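PDB 3I8S: Fe(2+) transporter FeoB from Escherichia coli, which transports ferrous iron into the cell in a GTP-driven uptake system, its cytosolic G-protein domain probably coupling GTP binding to channel opening. Local coordinates for residues A[20-25]-A[154-159]; A[31-36]-A[74-79]; A[59-64]-A[98-103]; A[207-212]-A[228-233]. One frame throughout, in Å; residues are numbered along the deposited sequence.

Interaction 1 of 4, residues A[20-25]-A[154-159]; sequences FNQLTG and RGIEAL
Behind the face of helix 16-24 where Gln22 and Leu23 meet Ile156, Phe20 O is gripped twice from the last turn: Thr24 N reaches it at 3.1 Å, and Thr24 OG1 at 2.9 Å from above the carbonyl plane. This helix starts at the P-loop residues Lys16 and Thr17 of the FeoB-type G domain, and helix 154-164 follows Val149, Ser150 and Thr151, which bind GTP, so the contact joins two helices that both start beside the nucleotide site. Their short segments are inclined at 71°, with axes 11.4 Å apart; no hydrogen bond passes between them, and the contact is van der Waals packing, mostly between methyl groups.

Ile156 carries most of it with both of its branches. CG1 lies beside the backbone N (chi1 -75°), which sends CD1 out to Gln22, 3.5 Å from its CB and close to OE1. CG2 meets Leu23 CD2 at 3.9 Å, the two side chains sliding past one another in opposite directions. One turn further on, Leu159 crosses Leu23 at about a right angle. Leu19, on the preceding turn of helix 16-24, touches both Ile156 and Leu159, and Leu54 and Phe45 of the sheet lie against Leu23. The Leu23-Leu159 meeting is between methyls, CD1 to CD2 at 4.2 Å.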
loop_
_atom_site.group_PDB
_atom_site.type_symbol
_atom_site.label_atom_id
_atom_site.label_comp_id
_atom_site.label_asym_id
_atom_site.label_seq_id
_atom_site.Cartn_x
_atom_site.Cartn_y
_atom_site.Cartn_z
ATOM N N PHE A 20 10.924 -8.650 8.810
ATOM C CA PHE A 20 10.400 -8.442 10.162
ATOM C C PHE A 20 11.356 -9.044 11.183
ATOM O O PHE A 20 11.752 -8.373 12.134
ATOM C CB PHE A 20 9.015 -9.092 10.320
ATOM C CG PHE A 20 8.434 -8.888 11.671
ATOM C CD1 PHE A 20 7.864 -7.652 12.006
ATOM C CD2 PHE A 20 8.518 -9.857 12.630
ATOM C CE1 PHE A 20 7.354 -7.428 13.268
ATOM C CE2 PHE A 20 7.991 -9.634 13.924
ATOM C CZ PHE A 20 7.412 -8.396 14.228
ATOM N N ASN A 21 11.718 -10.304 10.970
ATOM C CA ASN A 21 12.599 -11.018 11.879
ATOM C C ASN A 21 13.999 -10.398 11.955
ATOM O O ASN A 21 14.591 -10.311 13.028
ATOM C CB ASN A 21 12.660 -12.491 11.479
ATOM C CG ASN A 21 11.404 -13.222 11.831
ATOM O OD1 ASN A 21 10.684 -12.815 12.745
ATOM N ND2 ASN A 21 11.136 -14.338 11.132
ATOM N N GLN A 22 14.499 -9.934 10.818
ATOM C CA GLN A 22 15.808 -9.294 10.754
ATOM C C GLN A 22 15.828 -7.986 11.532
ATOM O O GLN A 22 16.795 -7.684 12.222
ATOM C CB GLN A 22 16.173 -9.018 9.303
ATOM C CG GLN A 22 16.608 -10.262 8.589
ATOM C CD GLN A 22 16.839 -10.069 7.116
ATOM O OE1 GLN A 22 16.447 -9.064 6.521
ATOM N NE2 GLN A 22 17.444 -11.072 6.498
ATOM N N LEU A 23 14.763 -7.214 11.429
ATOM C CA LEU A 23 14.699 -5.882 12.062
ATOM C C LEU A 23 14.527 -5.991 13.578
ATOM O O LEU A 23 15.152 -5.280 14.345
ATOM C CB LEU A 23 13.568 -5.089 11.452
ATOM C CG LEU A 23 13.891 -4.496 10.078
ATOM C CD1 LEU A 23 12.633 -3.911 9.487
ATOM C CD2 LEU A 23 14.990 -3.438 10.240
ATOM N N THR A 24 13.707 -6.938 14.000
ATOM C CA THR A 24 13.242 -6.994 15.383
ATOM C C THR A 24 13.974 -8.015 16.244
ATOM O O THR A 24 13.933 -7.909 17.461
ATOM C CB THR A 24 11.711 -7.265 15.472
ATOM O OG1 THR A 24 11.393 -8.596 14.993
ATOM C CG2 THR A 24 10.957 -6.215 14.680
ATOM N N GLY A 25 14.621 -9.011 15.641
ATOM C CA GLY A 25 15.327 -10.032 16.402
ATOM C C GLY A 25 14.419 -10.705 17.424
ATOM O O GLY A 25 13.306 -11.120 17.093
ATOM N N ARG A 154 23.562 -4.282 4.373
ATOM C CA ARG A 154 23.527 -2.967 3.709
ATOM C C ARG A 154 22.129 -2.469 3.460
ATOM O O ARG A 154 21.823 -1.290 3.708
ATOM C CB ARG A 154 24.293 -3.024 2.379
ATOM C CG ARG A 154 25.797 -2.945 2.553
ATOM C CD ARG A 154 26.533 -3.407 1.301
ATOM N NE ARG A 154 26.464 -2.392 0.258
ATOM C CZ ARG A 154 27.473 -1.603 -0.130
ATOM N NH1 ARG A 154 28.661 -1.647 0.453
ATOM N NH2 ARG A 154 27.276 -0.734 -1.114
ATOM N N GLY A 155 21.260 -3.361 2.974
ATOM C CA GLY A 155 19.860 -2.994 2.720
ATOM C C GLY A 155 19.150 -2.533 3.978
ATOM O O GLY A 155 18.476 -1.516 3.979
ATOM N N ILE A 156 19.346 -3.266 5.070
ATOM C CA ILE A 156 18.766 -2.890 6.334
ATOM C C ILE A 156 19.247 -1.542 6.827
ATOM O O ILE A 156 18.446 -0.726 7.305
ATOM C CB ILE A 156 18.908 -3.998 7.386
ATOM C CG1 ILE A 156 17.893 -5.099 7.031
ATOM C CG2 ILE A 156 18.629 -3.453 8.791
ATOM C CD1 ILE A 156 17.618 -6.042 8.146
ATOM N N GLU A 157 20.524 -1.277 6.674
ATOM C CA GLU A 157 21.049 0.028 7.040
ATOM C C GLU A 157 20.481 1.169 6.192
ATOM O O GLU A 157 20.129 2.200 6.737
ATOM C CB GLU A 157 22.576 0.011 7.051
ATOM C CG GLU A 157 23.130 -0.904 8.185
ATOM C CD GLU A 157 22.449 -0.641 9.556
ATOM O OE1 GLU A 157 22.619 0.498 10.085
ATOM O OE2 GLU A 157 21.693 -1.528 10.072
ATOM N N ALA A 158 20.359 0.968 4.877
ATOM C CA ALA A 158 19.706 1.953 3.992
ATOM C C ALA A 158 18.223 2.166 4.340
ATOM O O ALA A 158 17.695 3.293 4.258
ATOM C CB ALA A 158 19.868 1.566 2.544
ATOM N N LEU A 159 17.531 1.092 4.730
ATOM C CA LEU A 159 16.154 1.200 5.147
ATOM C C LEU A 159 16.032 2.063 6.419
ATOM O O LEU A 159 15.128 2.912 6.518
ATOM C CB LEU A 159 15.565 -0.200 5.408
ATOM C CG LEU A 159 14.079 -0.310 5.786
ATOM C CD1 LEU A 159 13.226 0.369 4.687
ATOM C CD2 LEU A 159 13.715 -1.830 6.039
#

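Interaction 2 of 4, residues A[31-36]-A[74-79]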
loop_
_atom_site.group_PDB
_atom_site.type_symbol
_atom_site.label_atom_id
_atom_site.label_comp_id
_atom_site.label_asym_id
_atom_site.label_seq_id
_atom_site.Cartn_x
_atom_site.Cartn_y
_atom_site.Cartn_z
ATOM N N GLY A 31 0.215 -11.980 19.507
ATOM C CA GLY A 31 -1.118 -12.172 20.057
ATOM C C GLY A 31 -1.998 -12.416 18.858
ATOM O O GLY A 31 -1.539 -12.949 17.864
ATOM N N ASN A 32 -3.278 -12.090 18.993
ATOM C CA ASN A 32 -4.215 -12.171 17.883
ATOM C C ASN A 32 -4.797 -10.801 17.618
ATOM O O ASN A 32 -4.877 -9.978 18.530
ATOM C CB ASN A 32 -5.331 -13.154 18.182
ATOM C CG ASN A 32 -4.853 -14.600 18.176
ATOM O OD1 ASN A 32 -3.667 -14.870 18.347
ATOM N ND2 ASN A 32 -5.767 -15.526 17.982
ATOM N N TRP A 33 -5.171 -10.562 16.367
ATOM C CA TRP A 33 -5.856 -9.333 15.987
ATOM C C TRP A 33 -7.191 -9.350 16.725
ATOM O O TRP A 33 -7.799 -10.400 16.856
ATOM C CB TRP A 33 -6.053 -9.242 14.464
ATOM C CG TRP A 33 -4.809 -8.926 13.775
ATOM C CD1 TRP A 33 -3.909 -9.811 13.272
ATOM C CD2 TRP A 33 -4.258 -7.638 13.579
ATOM N NE1 TRP A 33 -2.818 -9.147 12.770
ATOM C CE2 TRP A 33 -3.020 -7.803 12.921
ATOM C CE3 TRP A 33 -4.691 -6.343 13.884
ATOM C CZ2 TRP A 33 -2.210 -6.741 12.579
ATOM C CZ3 TRP A 33 -3.896 -5.281 13.497
ATOM C CH2 TRP A 33 -2.665 -5.488 12.861
ATOM N N ALA A 34 -7.623 -8.201 17.244
ATOM C CA ALA A 34 -8.841 -8.137 18.071
ATOM C C ALA A 34 -10.035 -8.753 17.358
ATOM O O ALA A 34 -10.322 -8.386 16.225
ATOM C CB ALA A 34 -9.166 -6.689 18.459
ATOM N N GLY A 35 -10.672 -9.703 18.033
ATOM C CA GLY A 35 -11.932 -10.298 17.601
ATOM C C GLY A 35 -11.826 -11.436 16.606
ATOM O O GLY A 35 -12.855 -11.980 16.186
ATOM N N VAL A 36 -10.603 -11.806 16.223
ATOM C CA VAL A 36 -10.384 -12.902 15.290
ATOM C C VAL A 36 -9.203 -13.761 15.744
ATOM O O VAL A 36 -8.476 -13.399 16.667
ATOM C CB VAL A 36 -10.150 -12.379 13.859
ATOM C CG1 VAL A 36 -11.353 -11.574 13.382
ATOM C CG2 VAL A 36 -8.841 -11.529 13.772
ATOM N N GLU A 74 -6.664 -9.616 4.214
ATOM C CA GLU A 74 -6.870 -8.350 3.508
ATOM C C GLU A 74 -7.684 -7.265 4.254
ATOM O O GLU A 74 -7.363 -6.049 4.211
ATOM C CB GLU A 74 -7.521 -8.679 2.164
ATOM C CG GLU A 74 -7.911 -7.537 1.265
ATOM C CD GLU A 74 -9.082 -6.733 1.769
ATOM O OE1 GLU A 74 -10.174 -7.315 1.927
ATOM O OE2 GLU A 74 -8.923 -5.500 1.978
ATOM N N GLN A 75 -8.756 -7.676 4.907
ATOM C CA GLN A 75 -9.547 -6.704 5.691
ATOM C C GLN A 75 -8.786 -6.210 6.913
ATOM O O GLN A 75 -8.855 -5.035 7.281
ATOM C CB GLN A 75 -10.867 -7.312 6.080
ATOM C CG GLN A 75 -11.672 -7.577 4.835
ATOM C CD GLN A 75 -13.008 -8.127 5.064
ATOM O OE1 GLN A 75 -13.323 -8.712 6.112
ATOM N NE2 GLN A 75 -13.854 -7.974 4.040
ATOM N N ILE A 76 -8.028 -7.119 7.516
ATOM C CA ILE A 76 -7.185 -6.751 8.666
ATOM C C ILE A 76 -6.149 -5.686 8.301
ATOM O O ILE A 76 -5.958 -4.674 9.008
ATOM C CB ILE A 76 -6.511 -8.014 9.279
ATOM C CG1 ILE A 76 -7.554 -8.871 9.957
ATOM C CG2 ILE A 76 -5.371 -7.614 10.230
ATOM C CD1 ILE A 76 -7.155 -10.363 10.220
ATOM N N ALA A 77 -5.485 -5.917 7.170
ATOM C CA ALA A 77 -4.518 -5.002 6.647
ATOM C C ALA A 77 -5.172 -3.656 6.383
ATOM O O ALA A 77 -4.684 -2.635 6.862
ATOM C CB ALA A 77 -3.900 -5.573 5.356
ATOM N N CYS A 78 -6.257 -3.642 5.630
ATOM C CA CYS A 78 -6.980 -2.427 5.334
ATOM C C CYS A 78 -7.457 -1.658 6.601
ATOM O O CYS A 78 -7.322 -0.456 6.721
ATOM C CB CYS A 78 -8.185 -2.795 4.479
ATOM S SG CYS A 78 -9.059 -1.399 3.865
ATOM N N HIS A 79 -8.009 -2.388 7.548
ATOM C CA HIS A 79 -8.539 -1.774 8.735
ATOM C C HIS A 79 -7.392 -1.101 9.518
ATOM O O HIS A 79 -7.522 0.018 9.978
ATOM C CB HIS A 79 -9.212 -2.848 9.572
ATOM C CG HIS A 79 -9.646 -2.379 10.917
ATOM N ND1 HIS A 79 -8.841 -2.471 12.026
ATOM C CD2 HIS A 79 -10.763 -1.746 11.315
ATOM C CE1 HIS A 79 -9.471 -1.971 13.065
ATOM N NE2 HIS A 79 -10.643 -1.527 12.664
#
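Ile76 of helix 72-83 meets Trp33 through a CH-pi contact that dominates this pairing. Its CG2 methyl sits over one face of the indole, 3.6 Å from the centroid of the five-membered ring and only 14° off the ring normal. The nearest ring atoms are those of the bond shared by the two rings: CG2 is 3.5 Å from Trp33 CD2 and 3.6 Å from Trp33 CE2. The methyl owes this position to a first torsion of -70°, which puts CG2 opposite the backbone N of Ile76 and leaves CG1 beside that N.

Plain apolar packing comes from that second branch. Ile76 CD1 and Val36 CG2 meet tip to tip at 4.1 Å, so the isoleucine spreads one arm to the tryptophan and the other to the valine.

Gly35 and Val36 belong to a stretch predicted to bind GTP, which probably corresponds to the first switch region of a G domain, while helix 72-83 comes after the loop that contains Gly59, as the helix after switch II does in this fold. An alanine in place of Trp33 would probably deprive Ile76 CG2 of the aromatic face it lies on and open a gap between the loop and the helix.

Backbone bonding shapes the loop side. A type II turn runs from Trp33 to Val36, closed by Val36 N to Trp33 O at 3.2 Å, with Gly35 at positive phi (84°); it brings the two contact residues back to the same helix. Outside the two segments, Arg40 makes a cation-pi interaction with the Trp33 ring, Leu57 packs on Trp33, and Val38 packs on Ile76.

Interaction 3 of 4, residues A[59-64]-A[98-103]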
loop_
_atom_site.group_PDB
_atom_site.type_symbol
_atom_site.label_atom_id
_atom_site.label_comp_id
_atom_site.label_asym_id
_atom_site.label_seq_id
_atom_site.Cartn_x
_atom_site.Cartn_y
_atom_site.Cartn_z
ATOM N N GLY A 59 -0.111 -10.853 5.037
ATOM C CA GLY A 59 0.192 -10.700 3.615
ATOM C C GLY A 59 -1.088 -10.547 2.832
ATOM O O GLY A 59 -2.078 -11.211 3.118
ATOM N N THR A 60 -1.056 -9.679 1.814
ATOM C CA THR A 60 -2.217 -9.389 1.012
ATOM C C THR A 60 -1.829 -8.850 -0.389
ATOM O O THR A 60 -0.806 -8.198 -0.523
ATOM C CB THR A 60 -3.197 -8.387 1.730
ATOM O OG1 THR A 60 -4.442 -8.377 1.034
ATOM C CG2 THR A 60 -2.636 -6.951 1.831
ATOM N N TYR A 61 -2.672 -9.164 -1.376
ATOM C CA TYR A 61 -2.511 -8.678 -2.745
ATOM C C TYR A 61 -3.058 -7.241 -2.882
ATOM O O TYR A 61 -2.587 -6.469 -3.705
ATOM C CB TYR A 61 -3.213 -9.621 -3.741
ATOM C CG TYR A 61 -3.256 -9.039 -5.125
ATOM C CD1 TYR A 61 -2.106 -8.932 -5.898
ATOM C CD2 TYR A 61 -4.469 -8.593 -5.677
ATOM C CE1 TYR A 61 -2.148 -8.358 -7.175
ATOM C CE2 TYR A 61 -4.506 -8.010 -6.923
ATOM C CZ TYR A 61 -3.375 -7.932 -7.682
ATOM O OH TYR A 61 -3.467 -7.339 -8.925
ATOM N N SER A 62 -4.049 -6.896 -2.049
ATOM C CA SER A 62 -4.726 -5.622 -2.128
ATOM C C SER A 62 -5.395 -5.268 -0.797
ATOM O O SER A 62 -5.360 -6.056 0.137
ATOM C CB SER A 62 -5.781 -5.625 -3.242
ATOM O OG SER A 62 -6.991 -6.227 -2.832
ATOM N N LEU A 63 -6.009 -4.094 -0.766
ATOM C CA LEU A 63 -6.796 -3.641 0.366
ATOM C C LEU A 63 -8.292 -3.726 0.042
ATOM O O LEU A 63 -9.135 -3.240 0.819
ATOM C CB LEU A 63 -6.408 -2.200 0.714
ATOM C CG LEU A 63 -4.958 -2.001 1.185
ATOM C CD1 LEU A 63 -4.697 -0.582 1.639
ATOM C CD2 LEU A 63 -4.518 -2.968 2.238
ATOM N N THR A 64 -8.635 -4.392 -1.058
ATOM C CA THR A 64 -9.984 -4.400 -1.585
ATOM C C THR A 64 -10.772 -5.622 -1.152
ATOM O O THR A 64 -10.246 -6.740 -1.180
ATOM C CB THR A 64 -9.945 -4.347 -3.133
ATOM O OG1 THR A 64 -9.346 -3.109 -3.527
ATOM C CG2 THR A 64 -11.341 -4.492 -3.695
ATOM N N LEU A 98 7.239 -7.745 -9.785
ATOM C CA LEU A 98 6.975 -6.334 -9.588
ATOM C C LEU A 98 5.567 -5.885 -9.968
ATOM O O LEU A 98 4.911 -5.206 -9.178
ATOM C CB LEU A 98 8.008 -5.526 -10.384
ATOM C CG LEU A 98 7.956 -4.021 -10.149
ATOM C CD1 LEU A 98 8.171 -3.630 -8.685
ATOM C CD2 LEU A 98 8.962 -3.328 -11.098
ATOM N N GLU A 99 5.119 -6.238 -11.176
ATOM C CA GLU A 99 3.833 -5.753 -11.713
ATOM C C GLU A 99 2.693 -6.182 -10.781
ATOM O O GLU A 99 1.869 -5.372 -10.342
ATOM C CB GLU A 99 3.608 -6.197 -13.173
ATOM C CG GLU A 99 2.305 -5.652 -13.794
ATOM C CD GLU A 99 2.324 -5.473 -15.321
ATOM O OE1 GLU A 99 3.360 -5.747 -15.987
ATOM O OE2 GLU A 99 1.276 -5.063 -15.862
ATOM N N ARG A 100 2.725 -7.457 -10.397
ATOM C CA ARG A 100 1.762 -8.021 -9.448
ATOM C C ARG A 100 1.824 -7.301 -8.107
ATOM O O ARG A 100 0.786 -6.894 -7.513
ATOM C CB ARG A 100 2.042 -9.518 -9.209
ATOM C CG ARG A 100 1.105 -10.157 -8.151
ATOM C CD ARG A 100 1.127 -11.651 -8.194
ATOM N NE ARG A 100 -0.029 -12.251 -7.519
ATOM C CZ ARG A 100 -0.687 -13.335 -7.955
ATOM N NH1 ARG A 100 -0.364 -13.941 -9.096
ATOM N NH2 ARG A 100 -1.709 -13.818 -7.248
ATOM N N ASN A 101 3.038 -7.159 -7.597
ATOM C CA ASN A 101 3.214 -6.574 -6.269
ATOM C C ASN A 101 2.822 -5.099 -6.190
ATOM O O ASN A 101 2.431 -4.607 -5.111
ATOM C CB ASN A 101 4.661 -6.717 -5.766
ATOM C CG ASN A 101 4.961 -8.104 -5.196
ATOM O OD1 ASN A 101 5.438 -8.214 -4.066
ATOM N ND2 ASN A 101 4.678 -9.175 -5.971
ATOM N N LEU A 102 2.926 -4.384 -7.316
ATOM C CA LEU A 102 2.649 -2.968 -7.303
ATOM C C LEU A 102 1.139 -2.627 -7.139
ATOM O O LEU A 102 0.788 -1.464 -6.925
ATOM C CB LEU A 102 3.227 -2.277 -8.553
ATOM C CG LEU A 102 4.743 -1.988 -8.501
ATOM C CD1 LEU A 102 5.184 -1.363 -9.881
ATOM C CD2 LEU A 102 5.104 -1.093 -7.321
ATOM N N TYR A 103 0.252 -3.602 -7.305
ATOM C CA TYR A 103 -1.185 -3.283 -7.131
ATOM C C TYR A 103 -1.413 -2.769 -5.703
ATOM O O TYR A 103 -2.029 -1.720 -5.470
ATOM C CB TYR A 103 -2.054 -4.464 -7.469
ATOM C CG TYR A 103 -3.508 -4.085 -7.576
ATOM C CD1 TYR A 103 -4.002 -3.545 -8.749
ATOM C CD2 TYR A 103 -4.377 -4.213 -6.482
ATOM C CE1 TYR A 103 -5.317 -3.164 -8.858
ATOM C CE2 TYR A 103 -5.709 -3.846 -6.582
ATOM C CZ TYR A 103 -6.162 -3.299 -7.784
ATOM O OH TYR A 103 -7.468 -2.931 -7.918
HETATM O O HOH W 1 -0.290 -6.351 -4.924
HETATM O O HOH W 2 -9.271 -3.218 -6.200
#
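Tyr61 buries the most surface here, its ring lying between Arg100 and Tyr103 of helix 98-111. Its hydroxyl end rests against Tyr103: Tyr61 OH is 3.5 Å from Tyr103 CB. The two ring planes differ by 6°, yet with centroids 5.2 Å apart they are slid so far that they barely overlap. With CG opposite the backbone N (chi1 171°), the Tyr61 ring is carried to Arg100, where Tyr61 CE1 lies 3.3 Å from Arg100 O. Tyr61 CE1 is also 3.8 Å from Arg100 CG. A water adds to this link, 2.6 Å from Tyr61 O and 2.9 Å from Arg100 O.

Tyr103 also takes Ser62 CB at its ring edge, and through a second water (2.5 Å from Tyr103 OH, 2.7 Å from Thr64 OG1) it reaches further along the loop, where Ser62 OG accepts from Thr64 N in an ST turn. A leucine in place of Tyr61 would probably leave Tyr249 without its hydroxyl partner and uncover the side of Tyr103 CB.

Gly59 belongs to a predicted GTP-binding stretch, and the loop's placement is consistent with switch II of a G domain. Helix 240-259 lies against both tyrosines, with Tyr249 bonding Tyr61 OH and stacking on Tyr103; helix 72-83 packs on Thr60 and Leu63.

Interaction 4 of 4, residues A[207-212]-A[228-233]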
loop_
_atom_site.group_PDB
_atom_site.type_symbol
_atom_site.label_atom_id
_atom_site.label_comp_id
_atom_site.label_asym_id
_atom_site.label_seq_id
_atom_site.Cartn_x
_atom_site.Cartn_y
_atom_site.Cartn_z
ATOM N N GLN A 207 -13.466 3.027 -3.997
ATOM C CA GLN A 207 -13.634 1.642 -3.600
ATOM C C GLN A 207 -15.103 1.251 -3.610
ATOM O O GLN A 207 -15.456 0.140 -4.036
ATOM C CB GLN A 207 -13.013 1.381 -2.226
ATOM C CG GLN A 207 -11.523 1.550 -2.238
ATOM C CD GLN A 207 -10.878 0.469 -3.043
ATOM O OE1 GLN A 207 -10.218 0.724 -4.029
ATOM N NE2 GLN A 207 -11.083 -0.787 -2.608
ATOM N N MET A 208 -15.972 2.154 -3.161
ATOM C CA MET A 208 -17.402 1.839 -3.108
ATOM C C MET A 208 -17.978 1.705 -4.531
ATOM O O MET A 208 -18.794 0.823 -4.810
ATOM C CB MET A 208 -18.166 2.930 -2.352
ATOM C CG MET A 208 -17.884 3.037 -0.851
ATOM S SD MET A 208 -18.688 4.519 -0.182
ATOM C CE MET A 208 -20.382 4.042 -0.366
ATOM N N LEU A 209 -17.563 2.590 -5.409
ATOM C CA LEU A 209 -17.973 2.517 -6.824
ATOM C C LEU A 209 -17.475 1.225 -7.507
ATOM O O LEU A 209 -18.145 0.688 -8.380
ATOM C CB LEU A 209 -17.447 3.729 -7.589
ATOM C CG LEU A 209 -17.989 5.093 -7.132
ATOM C CD1 LEU A 209 -17.196 6.269 -7.739
ATOM C CD2 LEU A 209 -19.470 5.197 -7.460
ATOM N N GLU A 210 -16.300 0.752 -7.112
ATOM C CA GLU A 210 -15.773 -0.510 -7.594
ATOM C C GLU A 210 -16.562 -1.724 -7.072
ATOM O O GLU A 210 -16.464 -2.806 -7.644
ATOM C CB GLU A 210 -14.262 -0.619 -7.292
ATOM C CG GLU A 210 -13.600 -1.708 -8.104
ATOM C CD GLU A 210 -12.127 -1.877 -7.802
ATOM O OE1 GLU A 210 -11.699 -1.545 -6.661
ATOM O OE2 GLU A 210 -11.405 -2.345 -8.739
ATOM N N GLY A 211 -17.365 -1.530 -6.016
ATOM C CA GLY A 211 -18.161 -2.574 -5.382
ATOM C C GLY A 211 -17.595 -3.142 -4.090
ATOM O O GLY A 211 -18.023 -4.197 -3.652
ATOM N N ASP A 212 -16.617 -2.471 -3.490
ATOM C CA ASP A 212 -16.019 -2.930 -2.229
ATOM C C ASP A 212 -17.043 -2.738 -1.102
ATOM O O ASP A 212 -17.393 -1.618 -0.776
ATOM C CB ASP A 212 -14.757 -2.119 -1.958
ATOM C CG ASP A 212 -14.004 -2.538 -0.723
ATOM O OD1 ASP A 212 -14.606 -2.827 0.308
ATOM O OD2 ASP A 212 -12.752 -2.463 -0.773
ATOM N N ALA A 228 -27.478 5.794 -6.626
ATOM C CA ALA A 228 -27.720 6.898 -7.539
ATOM C C ALA A 228 -26.459 7.216 -8.301
ATOM O O ALA A 228 -26.517 7.443 -9.525
ATOM C CB ALA A 228 -28.226 8.119 -6.798
ATOM N N ALA A 229 -25.312 7.168 -7.610
ATOM C CA ALA A 229 -24.022 7.419 -8.260
ATOM C C ALA A 229 -23.730 6.356 -9.330
ATOM O O ALA A 229 -23.344 6.692 -10.446
ATOM C CB ALA A 229 -22.881 7.454 -7.241
ATOM N N LEU A 230 -23.936 5.083 -8.990
ATOM C CA LEU A 230 -23.696 4.020 -9.968
ATOM C C LEU A 230 -24.597 4.088 -11.182
ATOM O O LEU A 230 -24.151 3.774 -12.280
ATOM C CB LEU A 230 -23.778 2.630 -9.354
ATOM C CG LEU A 230 -22.572 2.295 -8.495
ATOM C CD1 LEU A 230 -22.960 1.126 -7.561
ATOM C CD2 LEU A 230 -21.337 1.954 -9.397
ATOM N N ALA A 231 -25.837 4.519 -10.995
ATOM C CA ALA A 231 -26.798 4.667 -12.084
ATOM C C ALA A 231 -26.328 5.696 -13.099
ATOM O O ALA A 231 -26.297 5.432 -14.309
ATOM C CB ALA A 231 -28.166 5.050 -11.541
ATOM N N ARG A 232 -25.912 6.855 -12.599
ATOM C CA ARG A 232 -25.317 7.872 -13.440
ATOM C C ARG A 232 -24.104 7.328 -14.219
ATOM O O ARG A 232 -23.983 7.519 -15.449
ATOM C CB ARG A 232 -24.919 9.075 -12.595
ATOM C CG ARG A 232 -26.110 9.823 -12.040
ATOM C CD ARG A 232 -25.731 11.198 -11.517
ATOM N NE ARG A 232 -24.992 11.104 -10.259
ATOM C CZ ARG A 232 -25.555 10.944 -9.058
ATOM N NH1 ARG A 232 -26.871 10.854 -8.904
ATOM N NH2 ARG A 232 -24.797 10.860 -7.987
ATOM N N LEU A 233 -23.196 6.665 -13.511
ATOM C CA LEU A 233 -21.958 6.168 -14.148
ATOM C C LEU A 233 -22.247 5.125 -15.228
ATOM O O LEU A 233 -21.622 5.111 -16.280
ATOM C CB LEU A 233 -21.023 5.597 -13.111
ATOM C CG LEU A 233 -20.322 6.693 -12.298
ATOM C CD1 LEU A 233 -19.653 6.110 -11.054
ATOM C CD2 LEU A 233 -19.306 7.416 -13.136
#
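Ala229 opens the contact, its CB lying 4.1 Å from CD2 of Leu209, the one residue of segment 207-212 through which nearly all of this packing passes. The setting is the FeoB cytosolic helical domain, and the contact joins the C-terminal end of helix 198-210 to helix 226-236.

Next, Leu230 directs CD2 at the backbone, 3.6 Å from the carbonyl Leu209 O, and packs more loosely on Leu209 CD2, at 4.2 Å. Arg232 turns elsewhere and forms a salt bridge with Glu184. Leu233, one turn beyond Ala229, crosses Leu209 at about a right angle and meets it more tightly, its CD1 3.7 Å from Leu209 CD2. Leu209 CG stands beside its own backbone N (chi1 -63°), and the CD2 methyl thereby reaches all three partners.

Just past Leu209, helix 198-210 ends in a Schellman motif at Gly211, after which Asp212 caps the start of helix 213-218. Gln207 NE2 ties the two ends together by a bond of 3.0 Å to Asp212 OD2. Helix 179-191 covers Leu209, Ala229 and Leu233 with Glu184, and helix 240-259 adds Ile244 against Leu209 and Pro240 against Leu233.

Overall arrangement
From the N terminus, helix 16-24 opens the longest loop, which interaction 1 closes at helix 154-164, spanning most of the G domain. Interactions 2 and 3 are nested inside it and cross each other: 31-36 pairs with 74-79, while 59-64, lying between those two, pairs with 98-103. They also touch, Glu74 packing on Thr60 and on Ser62 to Thr64. Together they tie the two switch-like loops to helices 72-83 and 98-111. Interaction 4 follows in series, closing a short loop within the helical domain, its centre about 42 Å from that of interaction 1. One point where the two domains meet is Thr64 OG1 of interaction 3, 3.0 Å from Gln207 NE2 of interaction 4, a probable hydrogen bond.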